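Local coordinates for protein N-terminal domain of PorA (28-171) (Porphyromonas gingivalis ATCC 33277, PDB 6KJK) that forms the N-terminal beta domain of a type IX secretion system cargo protein that affects PorXY-SigP signalling, at residues T106-F111 with N128-Y133; V20-F25 with M34-M39; P47-G52 with V82-G87; K53-E58 with S112-S117. All blocks are in the same frame, centred on the assembly; numbering follows the deposited sequence. Where two conformers were deposited one is given.

Contact 1 of 4, residues T106-F111 with N128-Y133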
loop_
_atom_site.group_PDB
_atom_site.type_symbol
_atom_site.label_atom_id
_atom_site.label_comp_id
_atom_site.label_asym_id
_atom_site.label_seq_id
_atom_site.Cartn_x
_atom_site.Cartn_y
_atom_site.Cartn_z
ATOM N N THR A 106 4.561 0.252 -15.394
ATOM C CA THR A 106 3.646 0.328 -14.261
ATOM C C THR A 106 3.988 -0.774 -13.267
ATOM O O THR A 106 4.001 -1.959 -13.625
ATOM C CB THR A 106 2.199 0.180 -14.732
ATOM O OG1 THR A 106 1.896 1.204 -15.699
ATOM C CG2 THR A 106 1.255 0.315 -13.554
ATOM N N GLY A 107 4.312 -0.390 -12.034
ATOM C CA GLY A 107 4.305 -1.334 -10.907
ATOM C C GLY A 107 2.892 -1.361 -10.348
ATOM O O GLY A 107 2.221 -0.336 -10.306
ATOM N N ALA A 108 2.401 -2.522 -9.988
ATOM C CA ALA A 108 1.023 -2.644 -9.526
ATOM C C ALA A 108 0.981 -3.527 -8.288
ATOM O O ALA A 108 1.607 -4.602 -8.258
ATOM C CB ALA A 108 0.125 -3.232 -10.623
ATOM N N PHE A 109 0.250 -3.073 -7.269
ATOM C CA PHE A 109 0.156 -3.779 -6.010
ATOM C C PHE A 109 -1.283 -3.755 -5.547
ATOM O O PHE A 109 -2.044 -2.836 -5.882
ATOM C CB PHE A 109 1.022 -3.093 -4.945
ATOM C CG PHE A 109 2.495 -3.079 -5.300
ATOM C CD1 PHE A 109 3.037 -2.061 -6.067
ATOM C CD2 PHE A 109 3.331 -4.114 -4.880
ATOM C CE1 PHE A 109 4.395 -2.063 -6.366
ATOM C CE2 PHE A 109 4.660 -4.093 -5.171
ATOM C CZ PHE A 109 5.203 -3.080 -5.902
ATOM N N THR A 110 -1.646 -4.736 -4.743
ATOM C CA THR A 110 -2.909 -4.690 -4.013
ATOM C C THR A 110 -2.578 -4.807 -2.543
ATOM O O THR A 110 -1.760 -5.646 -2.160
ATOM C CB THR A 110 -3.858 -5.805 -4.463
ATOM O OG1 THR A 110 -4.135 -5.638 -5.863
ATOM C CG2 THR A 110 -5.169 -5.779 -3.679
ATOM N N PHE A 111 -3.190 -3.960 -1.730
ATOM C CA PHE A 111 -3.066 -4.013 -0.281
ATOM C C PHE A 111 -4.447 -4.317 0.272
ATOM O O PHE A 111 -5.430 -3.631 -0.086
ATOM C CB PHE A 111 -2.570 -2.677 0.263
ATOM C CG PHE A 111 -2.616 -2.601 1.763
ATOM C CD1 PHE A 111 -1.567 -3.087 2.543
ATOM C CD2 PHE A 111 -3.731 -2.081 2.400
ATOM C CE1 PHE A 111 -1.624 -3.004 3.943
ATOM C CE2 PHE A 111 -3.808 -2.009 3.792
ATOM C CZ PHE A 111 -2.750 -2.460 4.545
ATOM N N ASN A 128 -6.045 -0.969 -4.603
ATOM C CA ASN A 128 -5.124 -1.321 -5.675
ATOM C C ASN A 128 -4.305 -0.087 -6.010
ATOM O O ASN A 128 -4.864 1.000 -6.188
ATOM C CB ASN A 128 -5.887 -1.802 -6.916
ATOM C CG ASN A 128 -6.779 -2.926 -6.604
ATOM O OD1 ASN A 128 -6.316 -4.050 -6.346
ATOM N ND2 ASN A 128 -8.076 -2.652 -6.539
ATOM N N ILE A 129 -2.990 -0.235 -6.065
ATOM C CA ILE A 129 -2.069 0.875 -6.217
ATOM C C ILE A 129 -1.289 0.640 -7.503
ATOM O O ILE A 129 -0.627 -0.403 -7.652
ATOM C CB ILE A 129 -1.113 0.941 -5.023
ATOM C CG1 ILE A 129 -1.912 1.118 -3.749
ATOM C CG2 ILE A 129 -0.086 2.069 -5.193
ATOM C CD1 ILE A 129 -1.137 0.802 -2.537
ATOM N N ASN A 130 -1.335 1.598 -8.423
ATOM C CA ASN A 130 -0.549 1.535 -9.653
ATOM C C ASN A 130 0.485 2.642 -9.632
ATOM O O ASN A 130 0.130 3.825 -9.509
ATOM C CB ASN A 130 -1.429 1.721 -10.890
ATOM C CG ASN A 130 -2.377 0.577 -11.111
ATOM O OD1 ASN A 130 -2.052 -0.585 -10.841
ATOM N ND2 ASN A 130 -3.569 0.893 -11.605
ATOM N N PHE A 131 1.744 2.280 -9.689
ATOM C CA PHE A 131 2.832 3.232 -9.818
ATOM C C PHE A 131 3.124 3.360 -11.301
ATOM O O PHE A 131 3.762 2.487 -11.890
ATOM C CB PHE A 131 4.057 2.706 -9.082
ATOM C CG PHE A 131 3.879 2.630 -7.570
ATOM C CD1 PHE A 131 3.962 3.788 -6.799
ATOM C CD2 PHE A 131 3.620 1.440 -6.915
ATOM C CE1 PHE A 131 3.817 3.754 -5.413
ATOM C CE2 PHE A 131 3.492 1.406 -5.533
ATOM C CZ PHE A 131 3.593 2.563 -4.778
ATOM N N LYS A 132 2.642 4.431 -11.911
ATOM C CA LYS A 132 2.808 4.663 -13.348
ATOM C C LYS A 132 4.023 5.562 -13.537
ATOM O O LYS A 132 3.936 6.794 -13.426
ATOM C CB LYS A 132 1.542 5.257 -13.950
ATOM C CG LYS A 132 0.374 4.315 -13.892
ATOM C CD LYS A 132 -0.832 4.877 -14.608
ATOM C CE LYS A 132 -1.986 3.905 -14.555
ATOM N NZ LYS A 132 -3.225 4.498 -15.129
ATOM N N TYR A 133 5.163 4.939 -13.807
ATOM C CA TYR A 133 6.431 5.629 -13.986
ATOM C C TYR A 133 6.571 6.083 -15.438
ATOM O O TYR A 133 6.478 5.265 -16.362
ATOM C CB TYR A 133 7.562 4.666 -13.664
ATOM C CG TYR A 133 8.959 5.166 -13.895
ATOM C CD1 TYR A 133 9.494 6.183 -13.118
ATOM C CD2 TYR A 133 9.767 4.589 -14.890
ATOM C CE1 TYR A 133 10.799 6.616 -13.303
ATOM C CE2 TYR A 133 11.065 5.013 -15.086
ATOM C CZ TYR A 133 11.579 6.021 -14.304
ATOM O OH TYR A 133 12.880 6.415 -14.516
HETATM O O HOH W 1 -2.989 -2.474 -8.770
#

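Contact 2 of 4, residues V20-F25 with M34-M39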
loop_
_atom_site.group_PDB
_atom_site.type_symbol
_atom_site.label_atom_id
_atom_site.label_comp_id
_atom_site.label_asym_id
_atom_site.label_seq_id
_atom_site.Cartn_x
_atom_site.Cartn_y
_atom_site.Cartn_z
ATOM N N VAL A 20 -5.738 3.547 -7.109
ATOM C CA VAL A 20 -5.031 4.799 -6.896
ATOM C C VAL A 20 -3.791 4.778 -7.767
ATOM O O VAL A 20 -2.954 3.860 -7.646
ATOM C CB VAL A 20 -4.626 4.976 -5.422
ATOM C CG1 VAL A 20 -3.722 6.210 -5.270
ATOM C CG2 VAL A 20 -5.861 5.135 -4.547
ATOM N N ASP A 21 -3.655 5.782 -8.627
ATOM C CA ASP A 21 -2.494 5.907 -9.502
ATOM C C ASP A 21 -1.513 6.905 -8.905
ATOM O O ASP A 21 -1.896 8.032 -8.554
ATOM C CB ASP A 21 -2.888 6.409 -10.901
ATOM C CG ASP A 21 -3.599 5.367 -11.749
ATOM O OD1 ASP A 21 -3.710 4.183 -11.381
ATOM O OD2 ASP A 21 -4.074 5.760 -12.843
ATOM N N ILE A 22 -0.275 6.493 -8.749
ATOM C CA ILE A 22 0.811 7.331 -8.281
ATOM C C ILE A 22 1.717 7.551 -9.486
ATOM O O ILE A 22 2.076 6.587 -10.172
ATOM C CB ILE A 22 1.585 6.608 -7.162
ATOM C CG1 ILE A 22 0.690 6.285 -5.942
ATOM C CG2 ILE A 22 2.819 7.401 -6.755
ATOM C CD1 ILE A 22 0.216 7.472 -5.182
ATOM N N THR A 23 2.055 8.807 -9.770
ATOM C CA THR A 23 2.931 9.143 -10.883
ATOM C C THR A 23 4.190 9.863 -10.448
ATOM O O THR A 23 5.150 9.904 -11.209
ATOM C CB THR A 23 2.189 10.047 -11.880
ATOM O OG1 THR A 23 1.724 11.207 -11.168
ATOM C CG2 THR A 23 1.010 9.336 -12.499
ATOM N N ALA A 24 4.219 10.447 -9.256
ATOM C CA ALA A 24 5.402 11.185 -8.860
ATOM C C ALA A 24 6.528 10.225 -8.497
ATOM O O ALA A 24 6.289 9.177 -7.888
ATOM C CB ALA A 24 5.087 12.091 -7.668
ATOM N N PHE A 25 7.755 10.588 -8.852
ATOM C CA PHE A 25 8.927 9.824 -8.444
ATOM C C PHE A 25 10.049 10.782 -8.060
ATOM O O PHE A 25 10.113 11.920 -8.544
ATOM C CB PHE A 25 9.374 8.817 -9.520
ATOM C CG PHE A 25 9.794 9.456 -10.806
ATOM C CD1 PHE A 25 8.868 9.755 -11.773
ATOM C CD2 PHE A 25 11.118 9.772 -11.021
ATOM C CE1 PHE A 25 9.256 10.357 -12.961
ATOM C CE2 PHE A 25 11.520 10.370 -12.209
ATOM C CZ PHE A 25 10.585 10.654 -13.165
ATOM N N MET A 34 8.945 5.768 -5.748
ATOM C CA MET A 34 7.573 6.242 -5.791
ATOM C C MET A 34 6.898 5.817 -4.500
ATOM O O MET A 34 7.227 4.767 -3.933
ATOM C CB MET A 34 6.838 5.658 -6.998
ATOM C CG MET A 34 7.579 6.004 -8.283
ATOM S SD MET A 34 6.812 5.412 -9.794
ATOM C CE MET A 34 5.419 6.541 -9.898
ATOM N N LYS A 35 5.961 6.623 -4.004
ATOM C CA LYS A 35 5.383 6.329 -2.698
ATOM C C LYS A 35 3.887 6.548 -2.681
ATOM O O LYS A 35 3.405 7.617 -3.074
ATOM C CB LYS A 35 6.041 7.181 -1.626
ATOM C CG LYS A 35 5.499 6.940 -0.239
ATOM C CD LYS A 35 6.150 7.942 0.687
ATOM C CE LYS A 35 6.490 7.346 2.028
ATOM N NZ LYS A 35 6.459 8.381 3.109
ATOM N N PHE A 36 3.158 5.557 -2.187
ATOM C CA PHE A 36 1.748 5.678 -1.842
ATOM C C PHE A 36 1.629 5.923 -0.351
ATOM O O PHE A 36 2.324 5.293 0.453
ATOM C CB PHE A 36 1.039 4.359 -2.187
ATOM C CG PHE A 36 -0.333 4.234 -1.602
ATOM C CD1 PHE A 36 -1.432 4.709 -2.286
ATOM C CD2 PHE A 36 -0.536 3.676 -0.362
ATOM C CE1 PHE A 36 -2.691 4.609 -1.752
ATOM C CE2 PHE A 36 -1.796 3.580 0.184
ATOM C CZ PHE A 36 -2.883 4.039 -0.526
ATOM N N LYS A 37 0.755 6.856 0.015
ATOM C CA LYS A 37 0.498 7.169 1.414
ATOM C C LYS A 37 -1.002 7.229 1.647
ATOM O O LYS A 37 -1.736 7.846 0.865
ATOM C CB LYS A 37 1.103 8.535 1.823
ATOM C CG LYS A 37 2.625 8.518 2.012
ATOM C CD LYS A 37 3.127 9.940 2.253
ATOM C CE LYS A 37 2.627 10.447 3.598
ATOM N NZ LYS A 37 3.517 11.494 4.179
ATOM N N GLY A 38 -1.447 6.632 2.733
ATOM C CA GLY A 38 -2.838 6.707 3.103
ATOM C C GLY A 38 -2.987 6.396 4.571
ATOM O O GLY A 38 -2.014 6.425 5.339
ATOM N N MET A 39 -4.219 6.138 4.975
ATOM C CA MET A 39 -4.567 5.840 6.358
ATOM C C MET A 39 -5.574 4.702 6.356
ATOM O O MET A 39 -6.479 4.679 5.503
ATOM C CB MET A 39 -5.265 7.041 7.031
ATOM C CG MET A 39 -4.418 8.299 7.132
ATOM S SD MET A 39 -3.127 8.209 8.390
ATOM C CE MET A 39 -4.024 7.441 9.670
HETATM O O HOH W 2 5.647 9.153 -5.259
#

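Contact 3 of 4, residues P47-G52 with V82-G87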
loop_
_atom_site.group_PDB
_atom_site.type_symbol
_atom_site.label_atom_id
_atom_site.label_comp_id
_atom_site.label_asym_id
_atom_site.label_seq_id
_atom_site.Cartn_x
_atom_site.Cartn_y
_atom_site.Cartn_z
ATOM N N PRO A 47 -12.331 -0.818 19.014
ATOM C CA PRO A 47 -11.091 -1.070 18.260
ATOM C C PRO A 47 -11.065 -2.482 17.706
ATOM O O PRO A 47 -11.706 -3.391 18.230
ATOM C CB PRO A 47 -9.992 -0.892 19.311
ATOM C CG PRO A 47 -10.626 -0.059 20.389
ATOM C CD PRO A 47 -12.069 -0.469 20.419
ATOM N N ILE A 48 -10.330 -2.654 16.603
ATOM C CA ILE A 48 -10.187 -3.952 15.960
ATOM C C ILE A 48 -8.713 -4.188 15.671
ATOM O O ILE A 48 -7.977 -3.259 15.316
ATOM C CB ILE A 48 -11.055 -4.047 14.677
ATOM C CG1 ILE A 48 -10.994 -5.426 14.032
ATOM C CG2 ILE A 48 -10.693 -2.980 13.674
ATOM C CD1 ILE A 48 -11.913 -5.514 12.823
ATOM N N ASN A 49 -8.279 -5.429 15.820
ATOM C CA ASN A 49 -6.928 -5.816 15.454
ATOM C C ASN A 49 -6.924 -6.323 14.026
ATOM O O ASN A 49 -7.727 -7.190 13.662
ATOM C CB ASN A 49 -6.414 -6.913 16.388
ATOM C CG ASN A 49 -6.052 -6.384 17.764
ATOM O OD1 ASN A 49 -6.097 -5.188 18.008
ATOM N ND2 ASN A 49 -5.639 -7.275 18.647
ATOM N N VAL A 50 -6.030 -5.779 13.216
ATOM C CA VAL A 50 -5.941 -6.137 11.810
ATOM C C VAL A 50 -4.498 -6.451 11.436
ATOM O O VAL A 50 -3.546 -6.116 12.147
ATOM C CB VAL A 50 -6.514 -5.040 10.903
ATOM C CG1 VAL A 50 -7.959 -4.736 11.265
ATOM C CG2 VAL A 50 -5.713 -3.766 11.018
ATOM N N ILE A 51 -4.340 -7.086 10.272
ATOM C CA ILE A 51 -3.040 -7.235 9.633
ATOM C C ILE A 51 -3.165 -6.683 8.222
ATOM O O ILE A 51 -4.198 -6.900 7.564
ATOM C CB ILE A 51 -2.611 -8.713 9.584
ATOM C CG1 ILE A 51 -2.402 -9.268 10.982
ATOM C CG2 ILE A 51 -1.356 -8.910 8.765
ATOM C CD1 ILE A 51 -2.340 -10.783 11.000
ATOM N N GLY A 52 -2.149 -5.972 7.772
ATOM C CA GLY A 52 -2.102 -5.449 6.400
ATOM C C GLY A 52 -1.205 -6.335 5.552
ATOM O O GLY A 52 -0.145 -6.754 6.002
ATOM N N VAL A 82 0.430 -7.270 13.552
ATOM C CA VAL A 82 -0.923 -6.968 13.993
ATOM C C VAL A 82 -0.949 -5.532 14.487
ATOM O O VAL A 82 -0.088 -5.112 15.270
ATOM C CB VAL A 82 -1.360 -7.931 15.112
ATOM C CG1 VAL A 82 -2.755 -7.604 15.575
ATOM C CG2 VAL A 82 -1.294 -9.393 14.607
ATOM N N VAL A 83 -1.960 -4.781 14.052
ATOM C CA VAL A 83 -2.138 -3.378 14.420
ATOM C C VAL A 83 -3.550 -3.209 14.947
ATOM O O VAL A 83 -4.494 -3.749 14.364
ATOM C CB VAL A 83 -1.925 -2.449 13.208
ATOM C CG1 VAL A 83 -2.154 -0.968 13.610
ATOM C CG2 VAL A 83 -0.539 -2.631 12.643
ATOM N N GLU A 84 -3.707 -2.479 16.053
ATOM C CA GLU A 84 -5.024 -2.173 16.615
ATOM C C GLU A 84 -5.459 -0.808 16.093
ATOM O O GLU A 84 -4.893 0.217 16.512
ATOM C CB GLU A 84 -4.937 -2.118 18.139
ATOM C CG GLU A 84 -6.298 -1.998 18.817
ATOM C CD GLU A 84 -6.307 -2.640 20.223
ATOM O OE1 GLU A 84 -6.112 -3.885 20.368
ATOM O OE2 GLU A 84 -6.505 -1.887 21.202
ATOM N N VAL A 85 -6.542 -0.786 15.290
ATOM C CA VAL A 85 -6.965 0.428 14.601
ATOM C C VAL A 85 -8.274 0.939 15.193
ATOM O O VAL A 85 -9.145 0.165 15.593
ATOM C CB VAL A 85 -7.110 0.255 13.075
ATOM C CG1 VAL A 85 -5.752 0.042 12.422
ATOM C CG2 VAL A 85 -8.040 -0.894 12.757
ATOM N N GLY A 86 -8.393 2.266 15.213
ATOM C CA GLY A 86 -9.588 2.970 15.638
ATOM C C GLY A 86 -9.901 4.144 14.721
ATOM O O GLY A 86 -9.493 4.184 13.542
ATOM N N GLY A 87 -10.647 5.115 15.257
ATOM C CA GLY A 87 -11.207 6.157 14.411
ATOM C C GLY A 87 -10.206 7.170 13.918
ATOM O O GLY A 87 -10.447 7.817 12.890
#

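Contact 4 of 4, residues K53-E58 with S112-S117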
loop_
_atom_site.group_PDB
_atom_site.type_symbol
_atom_site.label_atom_id
_atom_site.label_comp_id
_atom_site.label_asym_id
_atom_site.label_seq_id
_atom_site.Cartn_x
_atom_site.Cartn_y
_atom_site.Cartn_z
ATOM N N LYS A 53 -1.676 -6.649 4.347
ATOM C CA LYS A 53 -0.939 -7.538 3.452
ATOM C C LYS A 53 -0.899 -6.969 2.052
ATOM O O LYS A 53 -1.924 -6.522 1.519
ATOM C CB LYS A 53 -1.561 -8.935 3.380
ATOM C CG LYS A 53 -1.680 -9.634 4.714
ATOM C CD LYS A 53 -1.949 -11.107 4.524
ATOM C CE LYS A 53 -2.248 -11.771 5.871
ATOM N NZ LYS A 53 -2.389 -13.254 5.727
ATOM N N ILE A 54 0.278 -7.048 1.444
ATOM C CA ILE A 54 0.371 -6.928 -0.001
ATOM C C ILE A 54 -0.025 -8.279 -0.582
ATOM O O ILE A 54 0.663 -9.276 -0.368
ATOM C CB ILE A 54 1.778 -6.505 -0.426
ATOM C CG1 ILE A 54 2.128 -5.125 0.134
ATOM C CG2 ILE A 54 1.936 -6.607 -1.957
ATOM C CD1 ILE A 54 1.277 -3.989 -0.412
ATOM N N THR A 55 -1.145 -8.320 -1.287
ATOM C CA THR A 55 -1.708 -9.577 -1.769
ATOM C C THR A 55 -1.389 -9.838 -3.236
ATOM O O THR A 55 -1.587 -10.971 -3.705
ATOM C CB THR A 55 -3.236 -9.603 -1.578
ATOM O OG1 THR A 55 -3.802 -8.547 -2.344
ATOM C CG2 THR A 55 -3.645 -9.424 -0.120
ATOM N N LYS A 56 -0.935 -8.825 -3.975
ATOM C CA LYS A 56 -0.498 -8.969 -5.365
ATOM C C LYS A 56 0.625 -7.974 -5.572
ATOM O O LYS A 56 0.544 -6.844 -5.064
ATOM C CB LYS A 56 -1.632 -8.560 -6.316
ATOM C CG LYS A 56 -2.967 -9.314 -6.133
ATOM C CD LYS A 56 -4.021 -8.746 -7.099
ATOM C CE LYS A 56 -5.356 -8.354 -6.435
ATOM N NZ LYS A 56 -6.548 -9.058 -7.017
ATOM N N GLN A 57 1.658 -8.373 -6.321
ATOM C CA GLN A 57 2.791 -7.495 -6.571
ATOM C C GLN A 57 3.309 -7.711 -7.990
ATOM O O GLN A 57 3.614 -8.839 -8.405
ATOM C CB GLN A 57 3.924 -7.756 -5.579
ATOM C CG GLN A 57 4.259 -9.259 -5.396
ATOM C CD GLN A 57 5.525 -9.467 -4.615
ATOM O OE1 GLN A 57 6.615 -9.165 -5.097
ATOM N NE2 GLN A 57 5.393 -9.959 -3.390
ATOM N N GLU A 58 3.429 -6.644 -8.739
ATOM C CA GLU A 58 3.936 -6.675 -10.113
ATOM C C GLU A 58 4.970 -5.575 -10.232
ATOM O O GLU A 58 4.647 -4.394 -9.999
ATOM C CB GLU A 58 2.786 -6.415 -11.086
ATOM C CG GLU A 58 1.539 -7.265 -10.768
ATOM C CD GLU A 58 0.510 -7.350 -11.891
ATOM O OE1 GLU A 58 0.363 -8.441 -12.486
ATOM O OE2 GLU A 58 -0.176 -6.340 -12.159
ATOM N N SER A 112 -4.528 -5.265 1.196
ATOM C CA SER A 112 -5.763 -5.472 1.939
ATOM C C SER A 112 -5.498 -5.552 3.424
ATOM O O SER A 112 -4.473 -6.059 3.879
ATOM C CB SER A 112 -6.480 -6.771 1.531
ATOM O OG SER A 112 -6.881 -6.716 0.172
ATOM N N CYS A 113 -6.492 -5.109 4.161
ATOM C CA CYS A 113 -6.554 -5.238 5.608
ATOM C C CYS A 113 -7.376 -6.486 5.932
ATOM O O CYS A 113 -8.479 -6.643 5.402
ATOM C CB CYS A 113 -7.277 -3.990 6.145
ATOM S SG CYS A 113 -7.158 -3.621 7.872
ATOM N N PHE A 114 -6.852 -7.350 6.786
ATOM C CA PHE A 114 -7.584 -8.532 7.193
ATOM C C PHE A 114 -7.776 -8.501 8.701
ATOM O O PHE A 114 -6.930 -7.957 9.430
ATOM C CB PHE A 114 -6.756 -9.779 6.903
ATOM C CG PHE A 114 -6.604 -10.081 5.449
ATOM C CD1 PHE A 114 -5.597 -9.478 4.683
ATOM C CD2 PHE A 114 -7.442 -11.005 4.841
ATOM C CE1 PHE A 114 -5.458 -9.789 3.338
ATOM C CE2 PHE A 114 -7.292 -11.312 3.496
ATOM C CZ PHE A 114 -6.294 -10.693 2.756
ATOM N N PRO A 115 -8.851 -9.102 9.207
ATOM C CA PRO A 115 -8.916 -9.365 10.642
ATOM C C PRO A 115 -7.710 -10.188 11.036
ATOM O O PRO A 115 -7.145 -10.939 10.233
ATOM C CB PRO A 115 -10.203 -10.184 10.800
ATOM C CG PRO A 115 -10.970 -9.974 9.536
ATOM C CD PRO A 115 -9.935 -9.786 8.479
ATOM N N GLU A 116 -7.304 -10.016 12.288
ATOM C CA GLU A 116 -6.147 -10.686 12.851
ATOM C C GLU A 116 -5.965 -12.123 12.363
ATOM O O GLU A 116 -4.833 -12.570 12.139
ATOM C CB GLU A 116 -6.277 -10.676 14.368
ATOM C CG GLU A 116 -5.008 -10.359 14.998
ATOM C CD GLU A 116 -5.036 -10.652 16.441
ATOM O OE1 GLU A 116 -5.925 -10.163 17.179
ATOM O OE2 GLU A 116 -4.155 -11.419 16.815
ATOM N N SER A 117 -7.082 -12.840 12.199
ATOM C CA SER A 117 -7.058 -14.175 11.606
ATOM C C SER A 117 -6.205 -14.241 10.337
ATOM O O SER A 117 -5.338 -15.112 10.207
ATOM C CB SER A 117 -8.497 -14.615 11.319
ATOM O OG SER A 117 -8.548 -15.603 10.314
HETATM O O HOH W 3 -6.515 -8.614 -1.743
#

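Contact 1 of 4, residues T106-F111 with N128-Y133
Gly107 and Phe131 form one antiparallel hydrogen-bonded pair and Phe109 and Ile129 the next, in the hairpin made by strands 105-115 and 125-133. In the first pair Phe131 N reaches Gly107 O at 2.7 Å, and Gly107 N gives a more bent bond to Phe131 O (2.9 Å, 141° at the hydrogen). In the second, Ile129 N to Phe109 O is almost straight at 177°. Between these pairs, where Ala108 faces Asn130, the strands close up and Ala108 CA makes a CA-H...O contact to Ile129 O (3.4 Å).

Aromatic and aliphatic groups line the face turned to the other sheet. The Phe109 ring meets the Phe131 ring rim to rim, CD1 to CE2 at 3.5 Å, with the planes at 79°. Ile129 CG2 lies over one face of the Phe131 ring, displaced toward its rim. Leu94 of strand 90-99 packs on all three side chains. Gly107, having no side chain, adds nothing to this face.

Polar groups occupy the reverse face. Thr110 OG1, anti to its carbonyl carbon, runs alongside Asn128 and donates to OD1 at 2.7 Å within the amide's carbonyl plane. Ala108 is small enough for Asn130 OD1 to settle beside its CB; a water 3.0 Å from Asn130 OD1 also reaches Phe109 O. Thr106 CG2 touches Asn130 CB, while Thr106 OG1 bonds to Gly136 O. Lys132 reaches Asp21 in a salt bridge.

The alternation is that of an amphipathic strand pair: an aromatic face buried in a beta sandwich, and a face of hydroxyl, amide and ammonium groups bonded to one another and to their neighbours.

Contact 2 of 4, residues V20-F25 with M34-M39
Val20 and Phe36 meet across the core of a beta sandwich: strand 18-22 borders one sheet and strand 31-42 belongs to the other. The short segments approach to 8.0 Å at 142°, too far apart for pairing as neighbours in a sheet, and side chains fill the gap. Val20 CG1 comes to the edge of the Phe36 ring, near its plane, 4.0 Å from CE1. A compact branched residue suits this spot, since Val127 and Leu14 also pack on it.

Ile22 packs along the facing strand, touching Met34, the carbonyl of Lys35 and Phe36. Its CG2 is 3.7 Å from Lys35 O, and its CG1 lies against Phe36 CB at 4.2 Å. The Phe36 side chain, with CG anti to the backbone N (chi1 167°), also touches Ile129 of strand 125-133 and Leu92 of strand 90-99.

Past Ile22 the chain leaves the strand, and Met34 follows its curve. The side chain slides past Ile22 in the opposite direction, then bends at its thioether (chi3 73°). This carries CE to 3.4 Å from Ile22 O and also alongside the backbone of Thr23. Flexible and unbranched, methionine can fold into such a turn of backbone.

Ala24 O lies equally close to the same CE and takes a 2.7 Å hydrogen bond from a water, which in turn accepts from Lys35 N at 2.8 Å; the two backbones are thus joined through solvent.

Phe25 ends the segment with its ring directed away from Met34, edge-to-face with Tyr133, so that its contact here is made by the base of the side chain: Phe25 CB rests 3.6 Å from Met34 CG.

Contact 3 of 4, residues P47-G52 with V82-G87
Ile48 with Val85 and Val50 with Val83 are antiparallel hydrogen-bonded pairs, Asn49 with Glu84 is the non-hydrogen-bonded pair between them, and the short strands 48-52 and 83-85 are strongly twisted, at 128°. Four backbone bonds hold them, all nearly straight. Val50 N to Val83 O is 2.8 Å. The longest, Ile48 N to Val85 O, is 3.2 Å.

On the face that turns inward the side chains are aliphatic. Ile48 and Val85 lie side by side and point the same way, CG2 against CG2. The Val50 and Val85 side chains cross at about a right angle, CG2 to CG1. Both meetings are those of the conformer of Val85 given here; a second was deposited, so their exact closeness is doubtful. Branched residues favour extended backbone and make an aliphatic layer here, continued by Phe69 and Leu124.

The other face is polar and more open. Asn49 OD1 lies 2.7 Å from Glu84 OE1, with amide and carboxylate planes 22° apart. Asn49 ND2 is bonded to Glu116 OE1. Pro47 CB lies 3.9 Å from Glu84 CG, a rigid ring fitting just where the strand begins. Near the other end Val82 spans the gap between Asn49 and Ile51, CG1 to Asn49 CB and CG2 to Ile51 CG1, each at 3.8 Å.

Ser80 OG accepts from Gly52 N beyond one end of the pairing, and Asn42 ND2 donates to Val85 O at the other. Strand 83-85 is the outermost on this side of its sheet, and the arrangement is that of a short edge strand completing one layer of a beta sandwich.

Contact 4 of 4, residues K53-E58 with S112-S117
Lys53 and Ser112 form an antiparallel hydrogen-bonded pair between neighbouring strands of one sheet of the beta sandwich. Both backbone groups of each residue are used: Lys53 N donates to Ser112 O and Ser112 N to Lys53 O, both at 2.9 Å and nearly straight. Beyond this pair Thr55 N and Lys56 O bond to the backbone of Thr110, and the helix-like backbone of Thr55 (psi -15°) is consistent with a classic beta bulge.

The side-chain hydroxyls are satisfied together. A water lies 2.8 Å from Thr55 OG1 and 2.7 Å from Ser112 OG, bridging the two strands, and Ser112 OG is also hydrogen-bonded to Thr126 OG1 of the next strand. A small serine with two partners is well suited to this buried position.

Phe114 supplies the apolar surface. The Lys53 chain, extended beyond CG, crosses it at about a right angle, with CG 3.9 Å from CD1 and CD similarly close. This carries NZ to 5.2 Å from the ring centroid, 14° off the normal, a long and at most weak cation-pi attraction. With Thr55 OG1 between its backbone N and carbonyl carbon (chi1 62°), the hydroxyl reaches the water and the methyl is left beside the ring: CG2 meets the ring edge in plane, 3.9 Å from Phe114 CE1.

How the contacts relate
Contacts 1, 3 and 4 run across a single mixed sheet, in the strand order 18-22, 125-133, 105-115, 48-58, 83-85; contact 2 ties its first edge to the other sheet of the sandwich. Strand 105-115 is shared by contacts 1 and 4, whose centres are 14 Å apart, and strand 48-58 by contacts 3 and 4, with centres 13 Å apart. Contacts 1 and 2 have centres 9 Å apart and touch where Asn130 O meets Ile22 N at 2.8 Å, a probable hydrogen bond. Contacts 2 and 3, with centres 22 Å apart, stand on opposite sides of the chain's centre and do not touch, their nearest atoms being about 7 Å apart.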